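Local coordinates for protein 11R-lipoxygenase (Gersemia fruticosa, PDB 3VF1) that probably oxygenates polyunsaturated fatty acids at a non-heme iron, as a calcium-dependent lipoxygenase carrying a PLAT domain, at residues Asp274-Asn279 with Lys299-Gly304; Leu305-Asp310 with Arg482-Leu487; Gly334-Tyr337 with Asp343-Pro346; Tyr473-Asp478 with Asp494-Leu499. One frame throughout, in Å; residues are numbered along the deposited sequence.

How the contacts relate
Contacts 1, 2 and 3 cluster on and beside one small antiparallel sheet of the lipoxygenase domain, while contact 4 belongs to the helices further in. Contacts 1 and 2 have centres 11 Å apart and are joined along the chain, because helix 297-302 leads into strand 306-310. Contacts 2 and 3 are closer still, with centres 9 Å apart. Their strands 306-310 and 333-338 are neighbours, bonded through Phe307 O and Phe336 N. Contacts 2 and 4 both touch the bound fructose, with centres 15 Å apart. Contact 4 also lies nearest the catalytic iron: the side chain of Ala496 is about 12 Å from that of His575, an iron ligand.

Contact 1 of 4, residues Asp274-Asn279 with Lys299-Gly304; sequences DKLPEN and KAMKEG
Met301, in the last turn of helix 297-302, lays its sulfur against Lys275 and Leu276 in the loop after strand 271-272. This is the tight part of the contact. Met301 SD is 3.9 Å from Lys275 CA and 4.2 Å from Leu276 CG. The side chains of Leu276 and Met301 cross at about a right angle. Met301 CG is anti to its own carbonyl carbon (chi1 -78°) and the next torsion is extended, which carries SD to the loop; the bend at chi3 turns only the terminal methyl.

The other side is loose and faces solvent. Asp274 OD1 stands 3.7 Å from Met301 O, but these are two acceptors and make no bond. Each has a better partner. The carboxylate pairs with Arg272 in a salt bridge, and Met301 O takes the N-H of Gly304 at 3.0 Å from Gly304 N. Gly304 ends the helix in a Schellman motif with positive phi. The CA-CB bond of Lys275 points away from the helix.

Beneath this surface contact lies the sheet. Met301 also packs on Ile306 and Pro277 on Ile308, both of strand 306-310, while Leu276 touches Leu335 of strand 333-338.

Contact 2 of 4, residues Leu305-Asp310 with Arg482-Leu487; sequences LIFITD and RGVDGL. With GLC (alpha-D-glucopyranose), chain C; FRU (beta-D-fructofuranose), chain B.
Phe307 and Val484 keep their backbones well apart: their CA atoms, 8.7 Å from each other, are the closest such pair between strand 306-310 and the loop 482-487. The strand belongs to the small antiparallel sheet of the lipoxygenase domain. The loop leaves helix 475-481 through a Schellman motif at Gly483 and then makes a type I beta turn from Val484 to Leu487.

Phe307 bridges the distance. Its CG lies anti to the carbonyl carbon (chi1 -61°), and the ring extends to the loop. Gly483 O meets the ring edge near its plane, 3.6 Å from Phe307 CE2. Leu487 CD2 comes obliquely to Phe307 CZ at 3.7 Å, the two side chains lying side by side and running opposite ways. Val484 CG1 touches CD2 and CE2 of the ring. Putting an alanine in place of Phe307 would probably open a gap beside Leu487 and Val484 and leave the loop less firmly packed on the sheet.

Val484 CG2 covers one face of the Arg482 guanidinium, which is also held by Pro267 O. The far side of the turn lines the sugar site, where Gly486 O receives a weak hydrogen bond from fructose O6, 3.5 Å away.

Contact 3 of 4, residues Gly334-Tyr337 with Asp343-Pro346; sequences GLFY and DIIP
Tyr337 and Ile345 form the hydrogen-bonded pair of a beta hairpin made by strands 333-338 and 344-350. Tyr337 N gives its hydrogen to Ile345 O at 2.8 Å, and Ile345 N gives its own to Tyr337 O at 3.0 Å. Both donors lie in the carbonyl plane of their acceptor. CA-H...O contacts add to this grip: Phe336 CA is 3.1 Å from Ile345 O, and Ile344 CA is equally close to Tyr337 O. The strand segments run antiparallel with a marked twist, their directions 143° apart.

Phe336 and Pro346 are the neighbouring non-hydrogen-bonded pair, with side chains on the other face from Tyr337 and Ile345. Phe336 CE2 lies 4.0 Å from Pro346 CB, the two side chains crossing at a slant. Ile344 CD1 comes obliquely to the same ring at CD2. On the opposite face Tyr337 CB touches Ile345 CG1, while the phenol turns off from the second strand and its hydroxyl is hydrogen-bonded to Asp292.

Further out, Phe261 meets the Phe336 ring edge to face. Helix 254-263 also covers Ile344 and Pro346. Just before the second strand, Asp343 is tied to Lys489 by a salt bridge.

The chemistry suits the register. Proline has no N-H to give, and at a non-hydrogen-bonded position it costs the pairing of these two strands no bond.

Contact 4 of 4, residues Tyr473-Asp478 with Asp494-Leu499; sequences YDLVKD and DDALLL. With FRU (beta-D-fructofuranose), chain B.
Val476 and Leu497 mark the closest backbone approach, 7.1 Å between their CA atoms, where helix 475-481 packs on helix 491-514. These are consecutive helices of the largely alpha-helical lipoxygenase domain. No hydrogen bond joins the two segments, and the contact is apolar.

Leu475 points toward the longer helix. Its CG is anti to the backbone N (chi1 -172°), which carries CD2 over to Ala496. There CD2 is 3.5 Å from Ala496 O and 3.9 Å from Ala496 CB. The same methyl also meets Leu497 CD2 at 3.8 Å, with the two leucines at an oblique angle. Val476 CG2 reaches Leu497 CD2 from another direction, its side chain at about a right angle to the leucine.

Asp474 is the N-cap of the shorter helix and accepts a weak capping bond from Lys477 N. Trp500 of the same long helix and Phe569 of helix 557-579 also touch Leu475, so two helices pack against it. Ala496 itself leans on Leu687.

Leu497 is shared between protein and sugar. One methyl, CD2, serves Leu475 and Val476. The other, CD1, lies 3.5 Å from C1 of the bound fructose. Were Leu497 an alanine, Leu475 and Val476 would probably lose their common neighbour, and the sugar its apolar contact here. Lys493 NZ also hydrogen-bonds the fructose, and one turn before Leu497, Asp494 OD1 accepts a hydrogen bond from fructose O1 at 2.9 Å.

Contact 1 of 4, residues Asp274-Asn279 with Lys299-Gly304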
loop_
_atom_site.group_PDB
_atom_site.type_symbol
_atom_site.label_atom_id
_atom_site.label_comp_id
_atom_site.label_asym_id
_atom_site.label_seq_id
_atom_site.Cartn_x
_atom_site.Cartn_y
_atom_site.Cartn_z
ATOM N N ASP A 274 8.237 26.827 -14.009
ATOM C CA ASP A 274 8.230 28.264 -14.264
ATOM C C ASP A 274 9.541 28.723 -14.896
ATOM O O ASP A 274 9.620 29.817 -15.453
ATOM C CB ASP A 274 7.973 29.025 -12.966
ATOM C CG ASP A 274 6.558 28.839 -12.452
ATOM O OD1 ASP A 274 5.618 28.889 -13.276
ATOM O OD2 ASP A 274 6.385 28.638 -11.229
ATOM N N LYS A 275 10.567 27.884 -14.804
ATOM C CA LYS A 275 11.844 28.166 -15.446
ATOM C C LYS A 275 12.621 26.878 -15.678
ATOM O O LYS A 275 12.774 26.062 -14.769
ATOM C CB LYS A 275 12.683 29.119 -14.595
ATOM C CG LYS A 275 13.970 29.550 -15.277
ATOM C CD LYS A 275 14.935 30.213 -14.317
ATOM C CE LYS A 275 16.212 30.628 -15.033
ATOM N NZ LYS A 275 17.270 31.062 -14.081
ATOM N N LEU A 276 13.118 26.708 -16.899
ATOM C CA LEU A 276 13.873 25.516 -17.264
ATOM C C LEU A 276 15.137 25.377 -16.427
ATOM O O LEU A 276 15.794 26.370 -16.121
ATOM C CB LEU A 276 14.267 25.571 -18.739
ATOM C CG LEU A 276 13.131 25.493 -19.753
ATOM C CD1 LEU A 276 13.670 25.750 -21.150
ATOM C CD2 LEU A 276 12.444 24.138 -19.678
ATOM N N PRO A 277 15.483 24.137 -16.053
ATOM C CA PRO A 277 16.803 23.894 -15.465
ATOM C C PRO A 277 17.895 24.302 -16.447
ATOM O O PRO A 277 17.722 24.122 -17.653
ATOM C CB PRO A 277 16.821 22.379 -15.247
ATOM C CG PRO A 277 15.388 21.981 -15.176
ATOM C CD PRO A 277 14.653 22.921 -16.081
ATOM N N GLU A 278 18.999 24.842 -15.943
ATOM C CA GLU A 278 20.084 25.296 -16.806
ATOM C C GLU A 278 20.631 24.163 -17.676
ATOM O O GLU A 278 21.167 24.406 -18.757
ATOM C CB GLU A 278 21.211 25.903 -15.970
ATOM C CG GLU A 278 21.867 24.930 -15.001
ATOM C CD GLU A 278 22.883 25.609 -14.101
ATOM O OE1 GLU A 278 23.514 24.910 -13.279
ATOM O OE2 GLU A 278 23.048 26.843 -14.215
ATOM N N ASN A 279 20.486 22.929 -17.205
ATOM C CA ASN A 279 20.989 21.767 -17.930
ATOM C C ASN A 279 19.954 21.160 -18.881
ATOM O O ASN A 279 20.119 20.033 -19.349
ATOM C CB ASN A 279 21.474 20.697 -16.949
ATOM C CG ASN A 279 20.388 20.247 -15.991
ATOM O OD1 ASN A 279 19.645 21.066 -15.451
ATOM N ND2 ASN A 279 20.286 18.940 -15.779
ATOM N N LYS A 299 6.407 32.568 -22.976
ATOM C CA LYS A 299 5.057 32.994 -22.624
ATOM C C LYS A 299 4.280 31.847 -21.987
ATOM O O LYS A 299 3.529 32.047 -21.035
ATOM C CB LYS A 299 4.318 33.498 -23.865
ATOM C CG LYS A 299 2.910 34.005 -23.589
ATOM C CD LYS A 299 2.249 34.528 -24.855
ATOM C CE LYS A 299 0.820 34.976 -24.592
ATOM N NZ LYS A 299 0.145 35.476 -25.823
ATOM N N ALA A 300 4.464 30.647 -22.522
ATOM C CA ALA A 300 3.785 29.467 -22.003
ATOM C C ALA A 300 4.137 29.234 -20.537
ATOM O O ALA A 300 3.274 28.883 -19.737
ATOM C CB ALA A 300 4.147 28.244 -22.832
ATOM N N MET A 301 5.403 29.430 -20.188
ATOM C CA MET A 301 5.854 29.222 -18.814
ATOM C C MET A 301 5.276 30.273 -17.872
ATOM O O MET A 301 4.838 29.948 -16.770
ATOM C CB MET A 301 7.382 29.225 -18.739
ATOM C CG MET A 301 8.018 27.923 -19.204
ATOM S SD MET A 301 9.759 27.779 -18.760
ATOM C CE MET A 301 10.479 29.039 -19.815
ATOM N N LYS A 302 5.273 31.530 -18.307
ATOM C CA LYS A 302 4.693 32.608 -17.512
ATOM C C LYS A 302 3.248 32.300 -17.135
ATOM O O LYS A 302 2.803 32.640 -16.038
ATOM C CB LYS A 302 4.743 33.938 -18.272
ATOM C CG LYS A 302 5.964 34.794 -17.973
ATOM C CD LYS A 302 7.191 34.311 -18.723
ATOM C CE LYS A 302 8.385 35.217 -18.469
ATOM N NZ LYS A 302 9.546 34.875 -19.337
ATOM N N GLU A 303 2.520 31.655 -18.043
ATOM C CA GLU A 303 1.098 31.395 -17.834
ATOM C C GLU A 303 0.834 30.034 -17.189
ATOM O O GLU A 303 -0.317 29.642 -17.010
ATOM C CB GLU A 303 0.340 31.506 -19.159
ATOM C CG GLU A 303 0.409 32.888 -19.791
ATOM C CD GLU A 303 -0.611 33.076 -20.898
ATOM O OE1 GLU A 303 -1.420 32.151 -21.127
ATOM O OE2 GLU A 303 -0.608 34.151 -21.538
ATOM N N GLY A 304 1.898 29.317 -16.846
ATOM C CA GLY A 304 1.766 28.048 -16.154
ATOM C C GLY A 304 1.219 26.936 -17.029
ATOM O O GLY A 304 0.413 26.125 -16.574
#

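Contact 2 of 4, residues Leu305-Asp310 with Arg482-Leu487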
loop_
_atom_site.group_PDB
_atom_site.type_symbol
_atom_site.label_atom_id
_atom_site.label_comp_id
_atom_site.label_asym_id
_atom_site.label_seq_id
_atom_site.Cartn_x
_atom_site.Cartn_y
_atom_site.Cartn_z
ATOM N N LEU A 305 1.661 26.895 -18.283
ATOM C CA LEU A 305 1.218 25.872 -19.223
ATOM C C LEU A 305 2.313 24.835 -19.460
ATOM O O LEU A 305 2.125 23.891 -20.221
ATOM C CB LEU A 305 0.824 26.511 -20.556
ATOM C CG LEU A 305 -0.221 27.623 -20.490
ATOM C CD1 LEU A 305 -0.450 28.216 -21.871
ATOM C CD2 LEU A 305 -1.525 27.106 -19.905
ATOM N N ILE A 306 3.454 25.014 -18.804
ATOM C CA ILE A 306 4.601 24.138 -19.018
ATOM C C ILE A 306 4.893 23.307 -17.775
ATOM O O ILE A 306 5.093 23.849 -16.691
ATOM C CB ILE A 306 5.858 24.948 -19.378
ATOM C CG1 ILE A 306 5.646 25.708 -20.690
ATOM C CG2 ILE A 306 7.070 24.032 -19.484
ATOM C CD1 ILE A 306 5.599 24.821 -21.917
ATOM N N PHE A 307 4.924 21.991 -17.947
ATOM C CA PHE A 307 5.208 21.074 -16.851
ATOM C C PHE A 307 6.407 20.204 -17.201
ATOM O O PHE A 307 6.757 20.066 -18.370
ATOM C CB PHE A 307 3.981 20.212 -16.557
ATOM C CG PHE A 307 2.774 21.007 -16.150
ATOM C CD1 PHE A 307 2.060 21.733 -17.089
ATOM C CD2 PHE A 307 2.357 21.037 -14.829
ATOM C CE1 PHE A 307 0.954 22.472 -16.718
ATOM C CE2 PHE A 307 1.250 21.772 -14.455
ATOM C CZ PHE A 307 0.549 22.490 -15.401
ATOM N N ILE A 308 7.034 19.619 -16.185
ATOM C CA ILE A 308 8.280 18.891 -16.380
ATOM C C ILE A 308 8.370 17.641 -15.509
ATOM O O ILE A 308 7.860 17.613 -14.393
ATOM C CB ILE A 308 9.486 19.796 -16.066
ATOM C CG1 ILE A 308 10.802 19.076 -16.376
ATOM C CG2 ILE A 308 9.452 20.237 -14.611
ATOM C CD1 ILE A 308 12.023 19.972 -16.278
ATOM N N THR A 309 9.023 16.609 -16.035
ATOM C CA THR A 309 9.320 15.403 -15.272
ATOM C C THR A 309 10.828 15.172 -15.256
ATOM O O THR A 309 11.402 14.711 -16.244
ATOM C CB THR A 309 8.634 14.157 -15.872
ATOM O OG1 THR A 309 9.056 13.976 -17.228
ATOM C CG2 THR A 309 7.119 14.300 -15.832
ATOM N N ASP A 310 11.462 15.496 -14.133
ATOM C CA ASP A 310 12.912 15.397 -14.008
ATOM C C ASP A 310 13.304 14.167 -13.196
ATOM O O ASP A 310 12.953 14.054 -12.022
ATOM C CB ASP A 310 13.460 16.659 -13.335
ATOM C CG ASP A 310 14.976 16.670 -13.253
ATOM O OD1 ASP A 310 15.595 15.598 -13.422
ATOM O OD2 ASP A 310 15.552 17.753 -13.012
ATOM N N ARG A 482 3.358 21.485 -6.187
ATOM C CA ARG A 482 3.736 21.005 -7.513
ATOM C C ARG A 482 2.972 21.745 -8.610
ATOM O O ARG A 482 3.308 21.639 -9.787
ATOM C CB ARG A 482 3.491 19.501 -7.637
ATOM C CG ARG A 482 4.516 18.640 -6.919
ATOM C CD ARG A 482 4.581 17.256 -7.534
ATOM N NE ARG A 482 3.432 16.432 -7.170
ATOM C CZ ARG A 482 2.886 15.502 -7.951
ATOM N NH1 ARG A 482 3.367 15.263 -9.162
ATOM N NH2 ARG A 482 1.844 14.807 -7.518
ATOM N N GLY A 483 1.944 22.491 -8.219
ATOM C CA GLY A 483 1.174 23.285 -9.161
ATOM C C GLY A 483 0.360 22.445 -10.128
ATOM O O GLY A 483 0.080 22.878 -11.244
ATOM N N VAL A 484 -0.035 21.250 -9.697
ATOM C CA VAL A 484 -0.770 20.329 -10.561
ATOM C C VAL A 484 -2.192 20.064 -10.070
ATOM O O VAL A 484 -2.936 19.307 -10.694
ATOM C CB VAL A 484 -0.047 18.974 -10.684
ATOM C CG1 VAL A 484 1.320 19.154 -11.321
ATOM C CG2 VAL A 484 0.071 18.304 -9.321
ATOM N N ASP A 485 -2.573 20.686 -8.960
ATOM C CA ASP A 485 -3.874 20.414 -8.357
ATOM C C ASP A 485 -5.025 21.078 -9.115
ATOM O O ASP A 485 -6.192 20.819 -8.824
ATOM C CB ASP A 485 -3.888 20.850 -6.889
ATOM C CG ASP A 485 -3.691 22.345 -6.717
ATOM O OD1 ASP A 485 -3.204 22.999 -7.666
ATOM O OD2 ASP A 485 -4.017 22.865 -5.629
ATOM N N GLY A 486 -4.698 21.926 -10.086
ATOM C CA GLY A 486 -5.711 22.618 -10.865
ATOM C C GLY A 486 -6.012 21.977 -12.210
ATOM O O GLY A 486 -6.924 22.411 -12.915
ATOM N N LEU A 487 -5.253 20.946 -12.568
ATOM C CA LEU A 487 -5.421 20.280 -13.857
ATOM C C LEU A 487 -6.776 19.578 -13.965
ATOM O O LEU A 487 -7.106 18.716 -13.156
ATOM C CB LEU A 487 -4.285 19.280 -14.083
ATOM C CG LEU A 487 -2.887 19.892 -14.203
ATOM C CD1 LEU A 487 -1.837 18.804 -14.379
ATOM C CD2 LEU A 487 -2.826 20.884 -15.356
HETATM C C1 GLC C . -8.576 22.076 -6.947
HETATM C C2 GLC C . -7.955 22.752 -5.730
HETATM C C3 GLC C . -8.671 24.060 -5.421
HETATM C C4 GLC C . -8.701 24.932 -6.668
HETATM C C5 GLC C . -9.276 24.160 -7.850
HETATM C C6 GLC C . -9.208 25.015 -9.112
HETATM O O2 GLC C . -8.034 21.895 -4.613
HETATM O O3 GLC C . -8.010 24.738 -4.375
HETATM O O4 GLC C . -9.483 26.080 -6.428
HETATM O O5 GLC C . -8.556 22.960 -8.052
HETATM O O6 GLC C . -10.180 24.595 -10.045
HETATM C C1 FRU B . -9.854 19.312 -6.450
HETATM C C2 FRU B . -10.300 20.512 -7.275
HETATM C C3 FRU B . -11.812 20.551 -7.428
HETATM C C4 FRU B . -12.022 20.999 -8.859
HETATM C C5 FRU B . -10.756 20.551 -9.571
HETATM C C6 FRU B . -10.368 21.556 -10.647
HETATM O O1 FRU B . -10.288 18.124 -7.070
HETATM O O2 FRU B . -9.900 21.707 -6.640
HETATM O O3 FRU B . -12.406 21.451 -6.520
HETATM O O4 FRU B . -13.176 20.438 -9.436
HETATM O O5 FRU B . -9.749 20.430 -8.579
HETATM O O6 FRU B . -9.867 20.900 -11.789
#

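Contact 3 of 4, residues Gly334-Tyr337 with Asp343-Pro346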
loop_
_atom_site.group_PDB
_atom_site.type_symbol
_atom_site.label_atom_id
_atom_site.label_comp_id
_atom_site.label_asym_id
_atom_site.label_seq_id
_atom_site.Cartn_x
_atom_site.Cartn_y
_atom_site.Cartn_z
ATOM N N GLY A 334 11.649 15.348 -19.198
ATOM C CA GLY A 334 10.566 15.485 -20.149
ATOM C C GLY A 334 9.839 16.794 -19.937
ATOM O O GLY A 334 9.602 17.201 -18.803
ATOM N N LEU A 335 9.491 17.461 -21.030
ATOM C CA LEU A 335 8.756 18.715 -20.950
ATOM C C LEU A 335 7.385 18.529 -21.579
ATOM O O LEU A 335 7.261 17.929 -22.645
ATOM C CB LEU A 335 9.520 19.833 -21.657
ATOM C CG LEU A 335 9.140 21.255 -21.242
ATOM C CD1 LEU A 335 9.554 21.520 -19.800
ATOM C CD2 LEU A 335 9.769 22.272 -22.177
ATOM N N PHE A 336 6.357 19.039 -20.911
ATOM C CA PHE A 336 4.987 18.864 -21.369
ATOM C C PHE A 336 4.278 20.204 -21.509
ATOM O O PHE A 336 4.656 21.190 -20.880
ATOM C CB PHE A 336 4.215 17.965 -20.403
ATOM C CG PHE A 336 4.798 16.588 -20.256
ATOM C CD1 PHE A 336 5.965 16.389 -19.538
ATOM C CD2 PHE A 336 4.178 15.491 -20.830
ATOM C CE1 PHE A 336 6.504 15.124 -19.399
ATOM C CE2 PHE A 336 4.714 14.223 -20.692
ATOM C CZ PHE A 336 5.880 14.042 -19.975
ATOM N N TYR A 337 3.246 20.225 -22.345
ATOM C CA TYR A 337 2.471 21.431 -22.596
ATOM C C TYR A 337 1.007 21.180 -22.271
ATOM O O TYR A 337 0.457 20.142 -22.629
ATOM C CB TYR A 337 2.611 21.841 -24.062
ATOM C CG TYR A 337 1.930 23.143 -24.417
ATOM C CD1 TYR A 337 2.427 24.354 -23.962
ATOM C CD2 TYR A 337 0.805 23.162 -25.229
ATOM C CE1 TYR A 337 1.818 25.546 -24.291
ATOM C CE2 TYR A 337 0.186 24.353 -25.566
ATOM C CZ TYR A 337 0.699 25.540 -25.093
ATOM O OH TYR A 337 0.096 26.732 -25.422
ATOM N N ASP A 343 -5.639 18.648 -22.275
ATOM C CA ASP A 343 -4.720 17.525 -22.447
ATOM C C ASP A 343 -3.287 18.022 -22.347
ATOM O O ASP A 343 -2.958 19.077 -22.888
ATOM C CB ASP A 343 -4.919 16.858 -23.808
ATOM C CG ASP A 343 -6.236 16.115 -23.913
ATOM O OD1 ASP A 343 -6.771 15.695 -22.864
ATOM O OD2 ASP A 343 -6.730 15.943 -25.049
ATOM N N ILE A 344 -2.434 17.270 -21.659
ATOM C CA ILE A 344 -1.010 17.581 -21.657
ATOM C C ILE A 344 -0.281 16.676 -22.647
ATOM O O ILE A 344 -0.565 15.482 -22.739
ATOM C CB ILE A 344 -0.365 17.457 -20.257
ATOM C CG1 ILE A 344 -0.401 16.014 -19.754
ATOM C CG2 ILE A 344 -1.062 18.379 -19.267
ATOM C CD1 ILE A 344 0.757 15.674 -18.848
ATOM N N ILE A 345 0.646 17.259 -23.399
ATOM C CA ILE A 345 1.416 16.504 -24.377
ATOM C C ILE A 345 2.906 16.720 -24.168
ATOM O O ILE A 345 3.325 17.799 -23.756
ATOM C CB ILE A 345 1.072 16.930 -25.817
ATOM C CG1 ILE A 345 1.174 18.453 -25.954
ATOM C CG2 ILE A 345 -0.315 16.444 -26.196
ATOM C CD1 ILE A 345 1.079 18.952 -27.379
ATOM N N PRO A 346 3.712 15.691 -24.459
ATOM C CA PRO A 346 5.169 15.836 -24.426
ATOM C C PRO A 346 5.637 16.686 -25.602
ATOM O O PRO A 346 5.153 16.492 -26.715
ATOM C CB PRO A 346 5.659 14.396 -24.577
ATOM C CG PRO A 346 4.586 13.727 -25.364
ATOM C CD PRO A 346 3.302 14.347 -24.902
#

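Contact 4 of 4, residues Tyr473-Asp478 with Asp494-Leu499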
loop_
_atom_site.group_PDB
_atom_site.type_symbol
_atom_site.label_atom_id
_atom_site.label_comp_id
_atom_site.label_asym_id
_atom_site.label_seq_id
_atom_site.Cartn_x
_atom_site.Cartn_y
_atom_site.Cartn_z
ATOM N N TYR A 473 3.846 13.647 2.260
ATOM C CA TYR A 473 2.677 12.792 2.432
ATOM C C TYR A 473 1.407 13.605 2.656
ATOM O O TYR A 473 0.305 13.063 2.619
ATOM C CB TYR A 473 2.894 11.812 3.583
ATOM C CG TYR A 473 3.706 10.606 3.183
ATOM C CD1 TYR A 473 5.093 10.648 3.180
ATOM C CD2 TYR A 473 3.084 9.427 2.796
ATOM C CE1 TYR A 473 5.837 9.546 2.807
ATOM C CE2 TYR A 473 3.819 8.323 2.422
ATOM C CZ TYR A 473 5.192 8.388 2.432
ATOM O OH TYR A 473 5.920 7.286 2.059
ATOM N N ASP A 474 1.562 14.903 2.888
ATOM C CA ASP A 474 0.414 15.797 2.944
ATOM C C ASP A 474 -0.080 16.018 1.522
ATOM O O ASP A 474 0.407 16.897 0.812
ATOM C CB ASP A 474 0.787 17.128 3.598
ATOM C CG ASP A 474 -0.419 18.018 3.838
ATOM O OD1 ASP A 474 -1.401 17.914 3.074
ATOM O OD2 ASP A 474 -0.386 18.820 4.793
ATOM N N LEU A 475 -1.045 15.205 1.112
ATOM C CA LEU A 475 -1.533 15.207 -0.262
ATOM C C LEU A 475 -1.870 16.612 -0.747
ATOM O O LEU A 475 -1.376 17.059 -1.781
ATOM C CB LEU A 475 -2.772 14.320 -0.374
ATOM C CG LEU A 475 -3.292 14.066 -1.787
ATOM C CD1 LEU A 475 -2.301 13.225 -2.576
ATOM C CD2 LEU A 475 -4.655 13.395 -1.737
ATOM N N VAL A 476 -2.712 17.305 0.010
ATOM C CA VAL A 476 -3.209 18.615 -0.392
ATOM C C VAL A 476 -2.074 19.589 -0.693
ATOM O O VAL A 476 -2.087 20.272 -1.716
ATOM C CB VAL A 476 -4.111 19.227 0.699
ATOM C CG1 VAL A 476 -4.537 20.636 0.309
ATOM C CG2 VAL A 476 -5.331 18.347 0.937
ATOM N N LYS A 477 -1.093 19.650 0.200
ATOM C CA LYS A 477 0.003 20.601 0.061
ATOM C C LYS A 477 1.041 20.145 -0.962
ATOM O O LYS A 477 1.731 20.968 -1.562
ATOM C CB LYS A 477 0.663 20.853 1.420
ATOM C CG LYS A 477 -0.222 21.632 2.382
ATOM C CD LYS A 477 0.416 21.780 3.753
ATOM C CE LYS A 477 -0.567 22.378 4.745
ATOM N NZ LYS A 477 -0.087 22.272 6.150
ATOM N N ASP A 478 1.152 18.836 -1.166
ATOM C CA ASP A 478 2.093 18.309 -2.147
ATOM C C ASP A 478 1.623 18.640 -3.558
ATOM O O ASP A 478 2.373 19.203 -4.355
ATOM C CB ASP A 478 2.257 16.797 -1.990
ATOM C CG ASP A 478 3.302 16.228 -2.930
ATOM O OD1 ASP A 478 4.508 16.462 -2.693
ATOM O OD2 ASP A 478 2.922 15.543 -3.904
ATOM N N ASP A 494 -8.261 14.469 -8.583
ATOM C CA ASP A 494 -9.636 14.764 -8.195
ATOM C C ASP A 494 -10.173 13.718 -7.223
ATOM O O ASP A 494 -10.780 14.058 -6.205
ATOM C CB ASP A 494 -10.539 14.833 -9.427
ATOM C CG ASP A 494 -10.253 16.044 -10.294
ATOM O OD1 ASP A 494 -9.777 17.065 -9.757
ATOM O OD2 ASP A 494 -10.510 15.977 -11.514
ATOM N N ASP A 495 -9.944 12.449 -7.538
ATOM C CA ASP A 495 -10.471 11.356 -6.728
ATOM C C ASP A 495 -9.722 11.220 -5.405
ATOM O O ASP A 495 -10.332 11.006 -4.358
ATOM C CB ASP A 495 -10.403 10.039 -7.502
ATOM C CG ASP A 495 -11.232 10.067 -8.775
ATOM O OD1 ASP A 495 -12.195 10.865 -8.841
ATOM O OD2 ASP A 495 -10.925 9.295 -9.710
ATOM N N ALA A 496 -8.400 11.341 -5.458
ATOM C CA ALA A 496 -7.574 11.234 -4.261
ATOM C C ALA A 496 -7.914 12.330 -3.251
ATOM O O ALA A 496 -7.854 12.109 -2.042
ATOM C CB ALA A 496 -6.099 11.292 -4.631
ATOM N N LEU A 497 -8.271 13.510 -3.747
ATOM C CA LEU A 497 -8.583 14.637 -2.873
ATOM C C LEU A 497 -9.948 14.474 -2.208
ATOM O O LEU A 497 -10.154 14.941 -1.088
ATOM C CB LEU A 497 -8.522 15.957 -3.646
ATOM C CG LEU A 497 -7.119 16.491 -3.943
ATOM C CD1 LEU A 497 -7.197 17.772 -4.759
ATOM C CD2 LEU A 497 -6.344 16.728 -2.656
ATOM N N LEU A 498 -10.877 13.817 -2.895
ATOM C CA LEU A 498 -12.175 13.512 -2.307
ATOM C C LEU A 498 -12.010 12.502 -1.177
ATOM O O LEU A 498 -12.590 12.654 -0.103
ATOM C CB LEU A 498 -13.128 12.945 -3.361
ATOM C CG LEU A 498 -13.621 13.903 -4.447
ATOM C CD1 LEU A 498 -14.498 13.159 -5.439
ATOM C CD2 LEU A 498 -14.374 15.075 -3.837
ATOM N N LEU A 499 -11.208 11.473 -1.432
ATOM C CA LEU A 499 -11.003 10.397 -0.473
ATOM C C LEU A 499 -10.221 10.881 0.738
ATOM O O LEU A 499 -10.521 10.507 1.869
ATOM C CB LEU A 499 -10.263 9.238 -1.139
ATOM C CG LEU A 499 -11.095 8.457 -2.157
ATOM C CD1 LEU A 499 -10.213 7.823 -3.215
ATOM C CD2 LEU A 499 -11.923 7.400 -1.445
HETATM C C1 FRU B . -9.854 19.312 -6.450
HETATM C C2 FRU B . -10.300 20.512 -7.275
HETATM C C3 FRU B . -11.812 20.551 -7.428
HETATM C C4 FRU B . -12.022 20.999 -8.859
HETATM C C5 FRU B . -10.756 20.551 -9.571
HETATM C C6 FRU B . -10.368 21.556 -10.647
HETATM O O1 FRU B . -10.288 18.124 -7.070
HETATM O O2 FRU B . -9.900 21.707 -6.640
HETATM O O3 FRU B . -12.406 21.451 -6.520
HETATM O O4 FRU B . -13.176 20.438 -9.436
HETATM O O5 FRU B . -9.749 20.430 -8.579
HETATM O O6 FRU B . -9.867 20.900 -11.789
#